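Local coordinates for glucanase (Clostridium thermocellum, PDB 5GXX), which probably cleaves beta-1,4-glucan chains such as cellulose internally, as a family 9 endoglucanase of the cellulosome, at residues Y16-P25 with N30-A38; Y75-Q84 with C423-P433. The protein carries 1 engineered substitution. All blocks are in the same frame, centred on the assembly; numbering follows the deposited sequence.

Interaction 1 of 2, residues Y16-P25 with N30-A38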
loop_
_atom_site.group_PDB
_atom_site.type_symbol
_atom_site.label_atom_id
_atom_site.label_comp_id
_atom_site.label_asym_id
_atom_site.label_seq_id
_atom_site.Cartn_x
_atom_site.Cartn_y
_atom_site.Cartn_z
ATOM N N TYR A 16 24.545 -36.580 11.956
ATOM C CA TYR A 16 23.138 -36.177 12.077
ATOM C C TYR A 16 22.892 -34.884 11.322
ATOM O O TYR A 16 21.810 -34.701 10.761
ATOM C CB TYR A 16 22.767 -36.040 13.565
ATOM C CG TYR A 16 21.404 -35.462 13.871
ATOM C CD1 TYR A 16 21.216 -34.078 14.032
ATOM C CD2 TYR A 16 20.295 -36.293 14.028
ATOM C CE1 TYR A 16 19.986 -33.549 14.356
ATOM C CE2 TYR A 16 19.038 -35.776 14.391
ATOM C CZ TYR A 16 18.906 -34.407 14.541
ATOM O OH TYR A 16 17.698 -33.859 14.869
ATOM N N PHE A 17 23.883 -33.987 11.307
ATOM C CA PHE A 17 23.775 -32.789 10.471
ATOM C C PHE A 17 23.253 -33.092 9.065
ATOM O O PHE A 17 22.358 -32.383 8.586
ATOM C CB PHE A 17 25.115 -32.035 10.438
ATOM C CG PHE A 17 25.162 -30.943 9.397
ATOM C CD1 PHE A 17 24.519 -29.725 9.585
ATOM C CD2 PHE A 17 25.861 -31.146 8.221
ATOM C CE1 PHE A 17 24.566 -28.711 8.624
ATOM C CE2 PHE A 17 25.963 -30.122 7.253
ATOM C CZ PHE A 17 25.295 -28.910 7.440
ATOM N N TYR A 18 23.797 -34.123 8.413
ATOM C CA TYR A 18 23.360 -34.414 7.044
ATOM C C TYR A 18 21.876 -34.761 6.958
ATOM O O TYR A 18 21.226 -34.455 5.951
ATOM C CB TYR A 18 24.234 -35.483 6.398
ATOM C CG TYR A 18 25.622 -34.949 6.144
ATOM C CD1 TYR A 18 25.891 -34.181 5.011
ATOM C CD2 TYR A 18 26.650 -35.152 7.068
ATOM C CE1 TYR A 18 27.145 -33.633 4.803
ATOM C CE2 TYR A 18 27.917 -34.624 6.859
ATOM C CZ TYR A 18 28.152 -33.865 5.727
ATOM O OH TYR A 18 29.405 -33.357 5.474
ATOM N N GLU A 19 21.300 -35.362 7.998
ATOM C CA GLU A 19 19.850 -35.608 7.987
ATOM C C GLU A 19 19.035 -34.314 8.051
ATOM O O GLU A 19 17.915 -34.228 7.537
ATOM C CB GLU A 19 19.459 -36.541 9.132
ATOM C CG GLU A 19 19.998 -37.935 8.863
ATOM C CD GLU A 19 19.809 -38.925 10.008
ATOM O OE1 GLU A 19 18.781 -38.902 10.696
ATOM O OE2 GLU A 19 20.730 -39.737 10.192
ATOM N N CYS A 20 19.586 -33.289 8.694
ATOM C CA CYS A 20 18.961 -31.965 8.689
ATOM C C CYS A 20 18.956 -31.335 7.286
ATOM O O CYS A 20 18.152 -30.441 7.007
ATOM C CB CYS A 20 19.722 -31.045 9.635
ATOM S SG CYS A 20 19.653 -31.559 11.351
ATOM N N GLN A 21 19.852 -31.807 6.421
ATOM C CA GLN A 21 20.036 -31.234 5.087
ATOM C C GLN A 21 19.245 -31.962 4.011
ATOM O O GLN A 21 19.278 -31.566 2.840
ATOM C CB GLN A 21 21.514 -31.268 4.692
ATOM C CG GLN A 21 22.436 -30.486 5.621
ATOM C CD GLN A 21 22.123 -29.009 5.630
ATOM O OE1 GLN A 21 21.401 -28.533 6.494
ATOM N NE2 GLN A 21 22.608 -28.289 4.620
ATOM N N GLN A 22 18.558 -33.035 4.384
ATOM C CA GLN A 22 17.916 -33.868 3.373
ATOM C C GLN A 22 16.737 -33.209 2.669
ATOM O O GLN A 22 15.850 -32.643 3.313
ATOM C CB GLN A 22 17.493 -35.217 3.954
ATOM C CG GLN A 22 18.678 -36.107 4.271
ATOM C CD GLN A 22 18.259 -37.402 4.949
ATOM O OE1 GLN A 22 17.153 -37.514 5.491
ATOM N NE2 GLN A 22 19.180 -38.375 4.972
ATOM N N ALA A 23 16.762 -33.285 1.343
ATOM C CA ALA A 23 15.619 -32.851 0.552
ATOM C C ALA A 23 14.638 -34.009 0.410
ATOM O O ALA A 23 14.997 -35.174 0.603
ATOM C CB ALA A 23 16.089 -32.338 -0.798
ATOM N N GLY A 24 13.381 -33.680 0.122
ATOM C CA GLY A 24 12.350 -34.699 -0.042
ATOM C C GLY A 24 12.533 -35.620 -1.232
ATOM O O GLY A 24 13.075 -35.227 -2.274
ATOM N N PRO A 25 12.021 -36.855 -1.127
ATOM C CA PRO A 25 11.346 -37.373 0.059
ATOM C C PRO A 25 12.335 -37.871 1.118
ATOM O O PRO A 25 13.359 -38.470 0.790
ATOM C CB PRO A 25 10.492 -38.514 -0.499
ATOM C CG PRO A 25 11.326 -39.035 -1.645
ATOM C CD PRO A 25 11.980 -37.804 -2.253
ATOM N N ASN A 30 14.991 -40.915 8.830
ATOM C CA ASN A 30 15.378 -39.550 9.198
ATOM C C ASN A 30 14.983 -39.252 10.649
ATOM O O ASN A 30 13.826 -39.467 11.031
ATOM C CB ASN A 30 14.644 -38.573 8.279
ATOM C CG ASN A 30 15.012 -37.127 8.552
ATOM O OD1 ASN A 30 14.439 -36.504 9.433
ATOM N ND2 ASN A 30 15.954 -36.586 7.787
ATOM N N ARG A 31 15.914 -38.713 11.435
ATOM C CA ARG A 31 15.735 -38.577 12.874
ATOM C C ARG A 31 15.393 -37.157 13.294
ATOM O O ARG A 31 15.397 -36.849 14.487
ATOM C CB ARG A 31 17.022 -38.980 13.594
ATOM C CG ARG A 31 17.394 -40.458 13.476
ATOM C CD ARG A 31 18.783 -40.690 14.037
ATOM N NE ARG A 31 19.853 -40.195 13.167
ATOM C CZ ARG A 31 21.135 -40.150 13.506
ATOM N NH1 ARG A 31 21.526 -40.530 14.722
ATOM N NH2 ARG A 31 22.016 -39.702 12.619
ATOM N N VAL A 32 15.054 -36.307 12.328
ATOM C CA VAL A 32 14.929 -34.875 12.586
ATOM C C VAL A 32 13.455 -34.477 12.653
ATOM O O VAL A 32 12.784 -34.424 11.626
ATOM C CB VAL A 32 15.662 -34.051 11.520
ATOM C CG1 VAL A 32 15.758 -32.596 11.973
ATOM C CG2 VAL A 32 17.080 -34.597 11.265
ATOM N N GLU A 33 12.955 -34.189 13.855
ATOM C CA GLU A 33 11.520 -34.015 14.088
ATOM C C GLU A 33 10.998 -32.777 13.387
ATOM O O GLU A 33 9.812 -32.723 13.042
ATOM C CB GLU A 33 11.207 -33.931 15.591
ATOM C CG GLU A 33 11.822 -32.734 16.285
ATOM C CD GLU A 33 11.406 -32.657 17.739
ATOM O OE1 GLU A 33 10.186 -32.754 18.005
ATOM O OE2 GLU A 33 12.283 -32.496 18.609
ATOM N N TRP A 34 11.882 -31.806 13.167
ATOM C CA TRP A 34 11.506 -30.559 12.493
ATOM C C TRP A 34 11.785 -30.562 10.991
ATOM O O TRP A 34 11.777 -29.492 10.365
ATOM C CB TRP A 34 12.219 -29.380 13.150
ATOM C CG TRP A 34 13.703 -29.557 13.384
ATOM C CD1 TRP A 34 14.302 -30.155 14.461
ATOM C CD2 TRP A 34 14.767 -29.129 12.519
ATOM N NE1 TRP A 34 15.670 -30.108 14.324
ATOM C CE2 TRP A 34 15.984 -29.467 13.156
ATOM C CE3 TRP A 34 14.811 -28.452 11.290
ATOM C CZ2 TRP A 34 17.231 -29.179 12.594
ATOM C CZ3 TRP A 34 16.060 -28.159 10.729
ATOM C CH2 TRP A 34 17.251 -28.532 11.383
ATOM N N ARG A 35 12.044 -31.726 10.399
ATOM C CA ARG A 35 12.152 -31.819 8.946
ATOM C C ARG A 35 11.091 -32.765 8.403
ATOM O O ARG A 35 10.895 -33.861 8.932
ATOM C CB ARG A 35 13.532 -32.299 8.491
ATOM C CG ARG A 35 14.706 -31.307 8.636
ATOM C CD ARG A 35 14.520 -29.979 7.877
ATOM N NE ARG A 35 13.814 -30.228 6.620
ATOM C CZ ARG A 35 14.363 -30.865 5.586
ATOM N NH1 ARG A 35 15.657 -31.190 5.583
ATOM N NH2 ARG A 35 13.618 -31.163 4.519
ATOM N N GLY A 36 10.408 -32.338 7.342
ATOM C CA GLY A 36 9.498 -33.198 6.595
ATOM C C GLY A 36 9.902 -33.187 5.131
ATOM O O GLY A 36 10.855 -32.490 4.775
ATOM N N ASP A 37 9.155 -33.902 4.282
ATOM C CA ASP A 37 9.344 -33.852 2.830
ATOM C C ASP A 37 9.294 -32.398 2.369
ATOM O O ASP A 37 8.453 -31.604 2.820
ATOM C CB ASP A 37 8.256 -34.648 2.093
ATOM C CG ASP A 37 8.398 -36.145 2.265
ATOM O OD1 ASP A 37 9.450 -36.627 2.730
ATOM O OD2 ASP A 37 7.423 -36.862 1.942
ATOM N N ALA A 38 10.243 -32.056 1.506
ATOM C CA ALA A 38 10.358 -30.693 0.995
ATOM C C ALA A 38 10.845 -30.755 -0.446
ATOM O O ALA A 38 11.444 -31.740 -0.870
ATOM C CB ALA A 38 11.324 -29.865 1.862
HETATM O O HOH W 1 17.676 -31.377 15.954
#

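Interaction 2 of 2, residues Y75-Q84 with C423-P433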
loop_
_atom_site.group_PDB
_atom_site.type_symbol
_atom_site.label_atom_id
_atom_site.label_comp_id
_atom_site.label_asym_id
_atom_site.label_seq_id
_atom_site.Cartn_x
_atom_site.Cartn_y
_atom_site.Cartn_z
ATOM N N TYR A 75 38.438 -45.674 7.847
ATOM C CA TYR A 75 38.194 -45.835 9.274
ATOM C C TYR A 75 36.875 -46.552 9.577
ATOM O O TYR A 75 36.519 -46.729 10.740
ATOM C CB TYR A 75 38.370 -44.473 10.003
ATOM C CG TYR A 75 39.755 -43.848 9.795
ATOM C CD1 TYR A 75 40.915 -44.580 10.045
ATOM C CD2 TYR A 75 39.912 -42.516 9.372
ATOM C CE1 TYR A 75 42.183 -44.043 9.846
ATOM C CE2 TYR A 75 41.190 -41.966 9.165
ATOM C CZ TYR A 75 42.319 -42.735 9.409
ATOM O OH TYR A 75 43.606 -42.247 9.226
ATOM N N GLY A 76 36.146 -47.004 8.555
ATOM C CA GLY A 76 34.839 -47.631 8.778
ATOM C C GLY A 76 34.852 -48.820 9.729
ATOM O O GLY A 76 33.964 -48.966 10.573
ATOM N N ASP A 77 35.866 -49.669 9.593
ATOM C CA ASP A 77 36.038 -50.820 10.482
ATOM C C ASP A 77 36.483 -50.426 11.881
ATOM O O ASP A 77 36.296 -51.183 12.834
ATOM C CB ASP A 77 37.103 -51.769 9.933
ATOM C CG ASP A 77 36.645 -52.523 8.704
ATOM O OD1 ASP A 77 35.429 -52.777 8.561
ATOM O OD2 ASP A 77 37.529 -52.862 7.891
ATOM N N ASP A 78 37.103 -49.257 11.989
ATOM C CA ASP A 78 37.773 -48.861 13.220
ATOM C C ASP A 78 36.865 -48.116 14.198
ATOM O O ASP A 78 37.284 -47.790 15.309
ATOM C CB ASP A 78 39.025 -48.043 12.887
ATOM C CG ASP A 78 40.029 -48.825 12.065
ATOM O OD1 ASP A 78 40.229 -50.025 12.362
ATOM O OD2 ASP A 78 40.627 -48.241 11.132
ATOM N N ILE A 79 35.628 -47.859 13.786
ATOM C CA ILE A 79 34.705 -47.023 14.549
ATOM C C ILE A 79 33.447 -47.735 15.033
ATOM O O ILE A 79 32.441 -47.086 15.324
ATOM C CB ILE A 79 34.228 -45.795 13.732
ATOM C CG1 ILE A 79 33.438 -46.237 12.494
ATOM C CG2 ILE A 79 35.413 -44.905 13.337
ATOM C CD1 ILE A 79 32.500 -45.182 11.935
ATOM N N GLU A 80 33.465 -49.060 15.123
ATOM C CA GLU A 80 32.201 -49.716 15.450
ATOM C C GLU A 80 31.711 -49.491 16.886
ATOM O O GLU A 80 30.505 -49.490 17.138
ATOM C CB GLU A 80 32.128 -51.153 14.926
ATOM C CG GLU A 80 31.408 -51.217 13.568
ATOM C CD GLU A 80 31.787 -52.434 12.737
ATOM O OE1 GLU A 80 32.277 -53.433 13.308
ATOM O OE2 GLU A 80 31.590 -52.399 11.503
ATOM N N ALA A 81 32.648 -49.231 17.791
ATOM C CA ALA A 81 32.355 -48.873 19.180
ATOM C C ALA A 81 31.583 -47.561 19.337
ATOM O O ALA A 81 30.764 -47.434 20.247
ATOM C CB ALA A 81 33.633 -48.831 19.993
ATOM N N SER A 82 31.844 -46.587 18.466
ATOM C CA SER A 82 31.069 -45.343 18.423
ATOM C C SER A 82 29.606 -45.567 18.046
ATOM O O SER A 82 28.762 -44.708 18.305
ATOM C CB SER A 82 31.675 -44.373 17.408
ATOM O OG SER A 82 31.470 -44.840 16.084
ATOM N N GLY A 83 29.318 -46.688 17.388
ATOM C CA GLY A 83 27.961 -47.014 16.955
ATOM C C GLY A 83 27.480 -46.181 15.780
ATOM O O GLY A 83 26.291 -46.162 15.462
ATOM N N GLN A 84 28.401 -45.487 15.125
ATOM C CA GLN A 84 28.022 -44.564 14.052
ATOM C C GLN A 84 28.178 -45.064 12.618
ATOM O O GLN A 84 27.757 -44.375 11.688
ATOM C CB GLN A 84 28.782 -43.240 14.224
ATOM C CG GLN A 84 28.498 -42.613 15.599
ATOM C CD GLN A 84 27.016 -42.485 15.880
ATOM O OE1 GLN A 84 26.280 -41.917 15.076
ATOM N NE2 GLN A 84 26.561 -43.026 17.015
ATOM N N CYS A 423 36.134 -39.567 12.801
ATOM C CA CYS A 423 36.278 -41.027 12.698
ATOM C C CYS A 423 37.653 -41.485 13.187
ATOM O O CYS A 423 37.738 -42.431 13.972
ATOM C CB CYS A 423 36.081 -41.519 11.266
ATOM S SG CYS A 423 34.376 -41.499 10.707
ATOM N N ARG A 424 38.725 -40.832 12.740
ATOM C CA ARG A 424 40.067 -41.189 13.191
ATOM C C ARG A 424 40.217 -41.046 14.705
ATOM O O ARG A 424 40.795 -41.916 15.376
ATOM C CB ARG A 424 41.106 -40.316 12.476
ATOM C CG ARG A 424 42.550 -40.553 12.911
ATOM C CD ARG A 424 42.945 -42.029 12.808
ATOM N NE ARG A 424 44.364 -42.167 13.117
ATOM C CZ ARG A 424 44.863 -42.092 14.354
ATOM N NH1 ARG A 424 44.077 -41.923 15.417
ATOM N NH2 ARG A 424 46.176 -42.194 14.533
ATOM N N LEU A 425 39.695 -39.954 15.262
ATOM C CA LEU A 425 39.904 -39.705 16.683
ATOM C C LEU A 425 39.069 -40.624 17.569
ATOM O O LEU A 425 39.545 -41.083 18.614
ATOM C CB LEU A 425 39.693 -38.225 16.999
ATOM C CG LEU A 425 40.909 -37.396 16.574
ATOM C CD1 LEU A 425 40.518 -35.939 16.335
ATOM C CD2 LEU A 425 42.069 -37.518 17.575
ATOM N N THR A 426 37.840 -40.922 17.165
ATOM C CA THR A 426 37.038 -41.834 17.975
ATOM C C THR A 426 37.583 -43.252 17.852
ATOM O O THR A 426 37.559 -44.005 18.830
ATOM C CB THR A 426 35.528 -41.761 17.683
ATOM O OG1 THR A 426 34.814 -42.452 18.716
ATOM C CG2 THR A 426 35.190 -42.389 16.350
ATOM N N ALA A 427 38.116 -43.603 16.685
ATOM C CA ALA A 427 38.769 -44.898 16.535
ATOM C C ALA A 427 39.849 -45.067 17.592
ATOM O O ALA A 427 39.966 -46.130 18.219
ATOM C CB ALA A 427 39.375 -45.023 15.141
ATOM N N GLU A 428 40.630 -44.022 17.822
ATOM C CA GLU A 428 41.711 -44.128 18.797
ATOM C C GLU A 428 41.229 -44.009 20.244
ATOM O O GLU A 428 41.650 -44.784 21.115
ATOM C CB GLU A 428 42.754 -43.054 18.510
ATOM C CG GLU A 428 43.850 -42.970 19.569
ATOM C CD GLU A 428 45.017 -42.103 19.147
ATOM O OE1 GLU A 428 44.904 -41.370 18.153
ATOM O OE2 GLU A 428 46.060 -42.115 19.827
ATOM N N TYR A 429 40.356 -43.047 20.512
ATOM C CA TYR A 429 40.048 -42.703 21.897
ATOM C C TYR A 429 38.745 -43.294 22.399
ATOM O O TYR A 429 38.464 -43.243 23.594
ATOM C CB TYR A 429 40.069 -41.191 22.092
ATOM C CG TYR A 429 41.450 -40.619 21.883
ATOM C CD1 TYR A 429 42.442 -40.791 22.846
ATOM C CD2 TYR A 429 41.793 -39.956 20.706
ATOM C CE1 TYR A 429 43.716 -40.280 22.652
ATOM C CE2 TYR A 429 43.061 -39.425 20.511
ATOM C CZ TYR A 429 44.026 -39.592 21.490
ATOM O OH TYR A 429 45.300 -39.092 21.301
ATOM N N GLY A 430 37.960 -43.866 21.492
ATOM C CA GLY A 430 36.665 -44.409 21.869
ATOM C C GLY A 430 35.691 -43.280 22.135
ATOM O O GLY A 430 35.582 -42.330 21.351
ATOM N N GLY A 431 35.019 -43.357 23.276
ATOM C CA GLY A 431 33.965 -42.424 23.632
ATOM C C GLY A 431 32.657 -43.158 23.387
ATOM O O GLY A 431 32.575 -44.027 22.506
ATOM N N THR A 432 31.648 -42.795 24.173
ATOM C CA THR A 432 30.295 -43.343 24.075
ATOM C C THR A 432 29.358 -42.306 23.446
ATOM O O THR A 432 29.306 -41.157 23.875
ATOM C CB THR A 432 29.765 -43.743 25.465
ATOM O OG1 THR A 432 30.779 -44.456 26.187
ATOM C CG2 THR A 432 28.533 -44.628 25.336
ATOM N N PRO A 433 28.588 -42.701 22.424
ATOM C CA PRO A 433 27.626 -41.733 21.880
ATOM C C PRO A 433 26.476 -41.466 22.862
ATOM O O PRO A 433 26.275 -42.252 23.787
ATOM C CB PRO A 433 27.133 -42.430 20.609
ATOM C CG PRO A 433 27.244 -43.897 20.946
ATOM C CD PRO A 433 28.523 -43.999 21.729
HETATM O O HOH W 2 39.539 -48.560 16.623
HETATM O O HOH W 3 35.177 -46.100 17.744
#

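Interaction 1 of 2, residues Y16-P25 with N30-A38
C20 and V32 meet at the apolar centre, with Y16 and W34 beside them. The sulfur of C20 lies obliquely against the W34 ring, with SG 3.6 Å from CZ2. V32 sends CG2 to the end of the Y16 ring, 3.8 Å from CZ, and the same methyl touches CB of E19. CG of Y16 stands anti to the backbone N (chi1 172°), and this carries the ring alongside V32 and R31. A water joins Y16 OH to W34 NE1.

Further out, CD2 of Y16 sits over one face of the R31 guanidinium. The ring plane is turned 77° to it, so the group is met steeply and not stacked flat. The guanidinium edge grips E19 side-on: NE reaches OE1 on the syn side at 3.0 Å, and NH2 reaches OE2 at 2.7 Å from above the carboxylate plane. OE1 also accepts from the backbone N of R31, so the carboxylate is fixed in rotation. ND2 of N30 is shared between E19 O and Q22 OE1, the latter at 2.8 Å. OD1 of N30 takes the amide of V32 in an Asx turn.

R35 satisfies carbonyls where the helix runs out. NH1 and NH2 converge on Q22 O, with NH1 at 2.7 Å, and NH1 also bonds C20 O at 3.0 Å. G24 N donates to A38 O, closing the far end.

The contact folds the loop after helix 7-20 back on that helix's C-terminal end. N91 of helix 85-101 also bonds E19, E126 pairs with R35, and helix 364-367 touches W34.

Interaction 2 of 2, residues Y75-Q84 with C423-P433
Y75 and R424 carry one end of this contact, which packs the loop between helices 58-75 and 85-101 on the end of helix 412-429 and the turn after it. The R424 chain passes over a face of the Y75 ring in a CH-pi contact, CD lying 3.9 Å from the ring centroid and 29° off its normal. CG of R424 is anti to the backbone N (chi1 177°) and the chain bends at chi2, which lays CB and CD along the ring. The guanidinium does not stack: its plane is turned 77° from the ring, and Y75 OH lies at its edge. D317 of helix 301-318 binds both Y75 OH and R424 NE, while R424 NH1 forms a salt bridge with E428.

At the base of the Y75 side chain, its CB touches CB of C423. CG2 of I79 rests against helix 412-429, 4.0 Å from C423 CB and 3.9 Å from T426 CG2; the I79 and T426 side chains cross at about a right angle. CB of A427 packs on CB of D78 at 3.8 Å. At the other end the P433 ring lies against the backbone of S82, CG 3.2 Å from its O. Q84 NE2 donates to that same oxygen, and the Q84 side chain slides past P433 in the opposite direction.

No direct hydrogen bond crosses between 75-84 and 423-433. Water 2 donates to both D78 O and A427 O. The direct contact is thus apolar and CH-pi, and the polar links run through water 2 and the D317 carboxylate.

In the fold
Interaction 1 closes before interaction 2 opens along the chain. Their centres lie 24 Å apart and their nearest atoms about 5 Å, without touching. Helices 7-20 and 85-101 connect them: 7-20 runs into interaction 1 and also touches Q84 and T426 of interaction 2, while 85-101 follows segment 75-84 and supplies N91 to E19. Helix 412-429 reaches both, ending in interaction 2 and packing on F17 and Y18 through N415. Both contacts belong to the helical family 9 catalytic module. Interaction 1 lies about 8 Å from the chain centre and interaction 2 about 25 Å, measured centre to centre. Neither includes a calcium ligand.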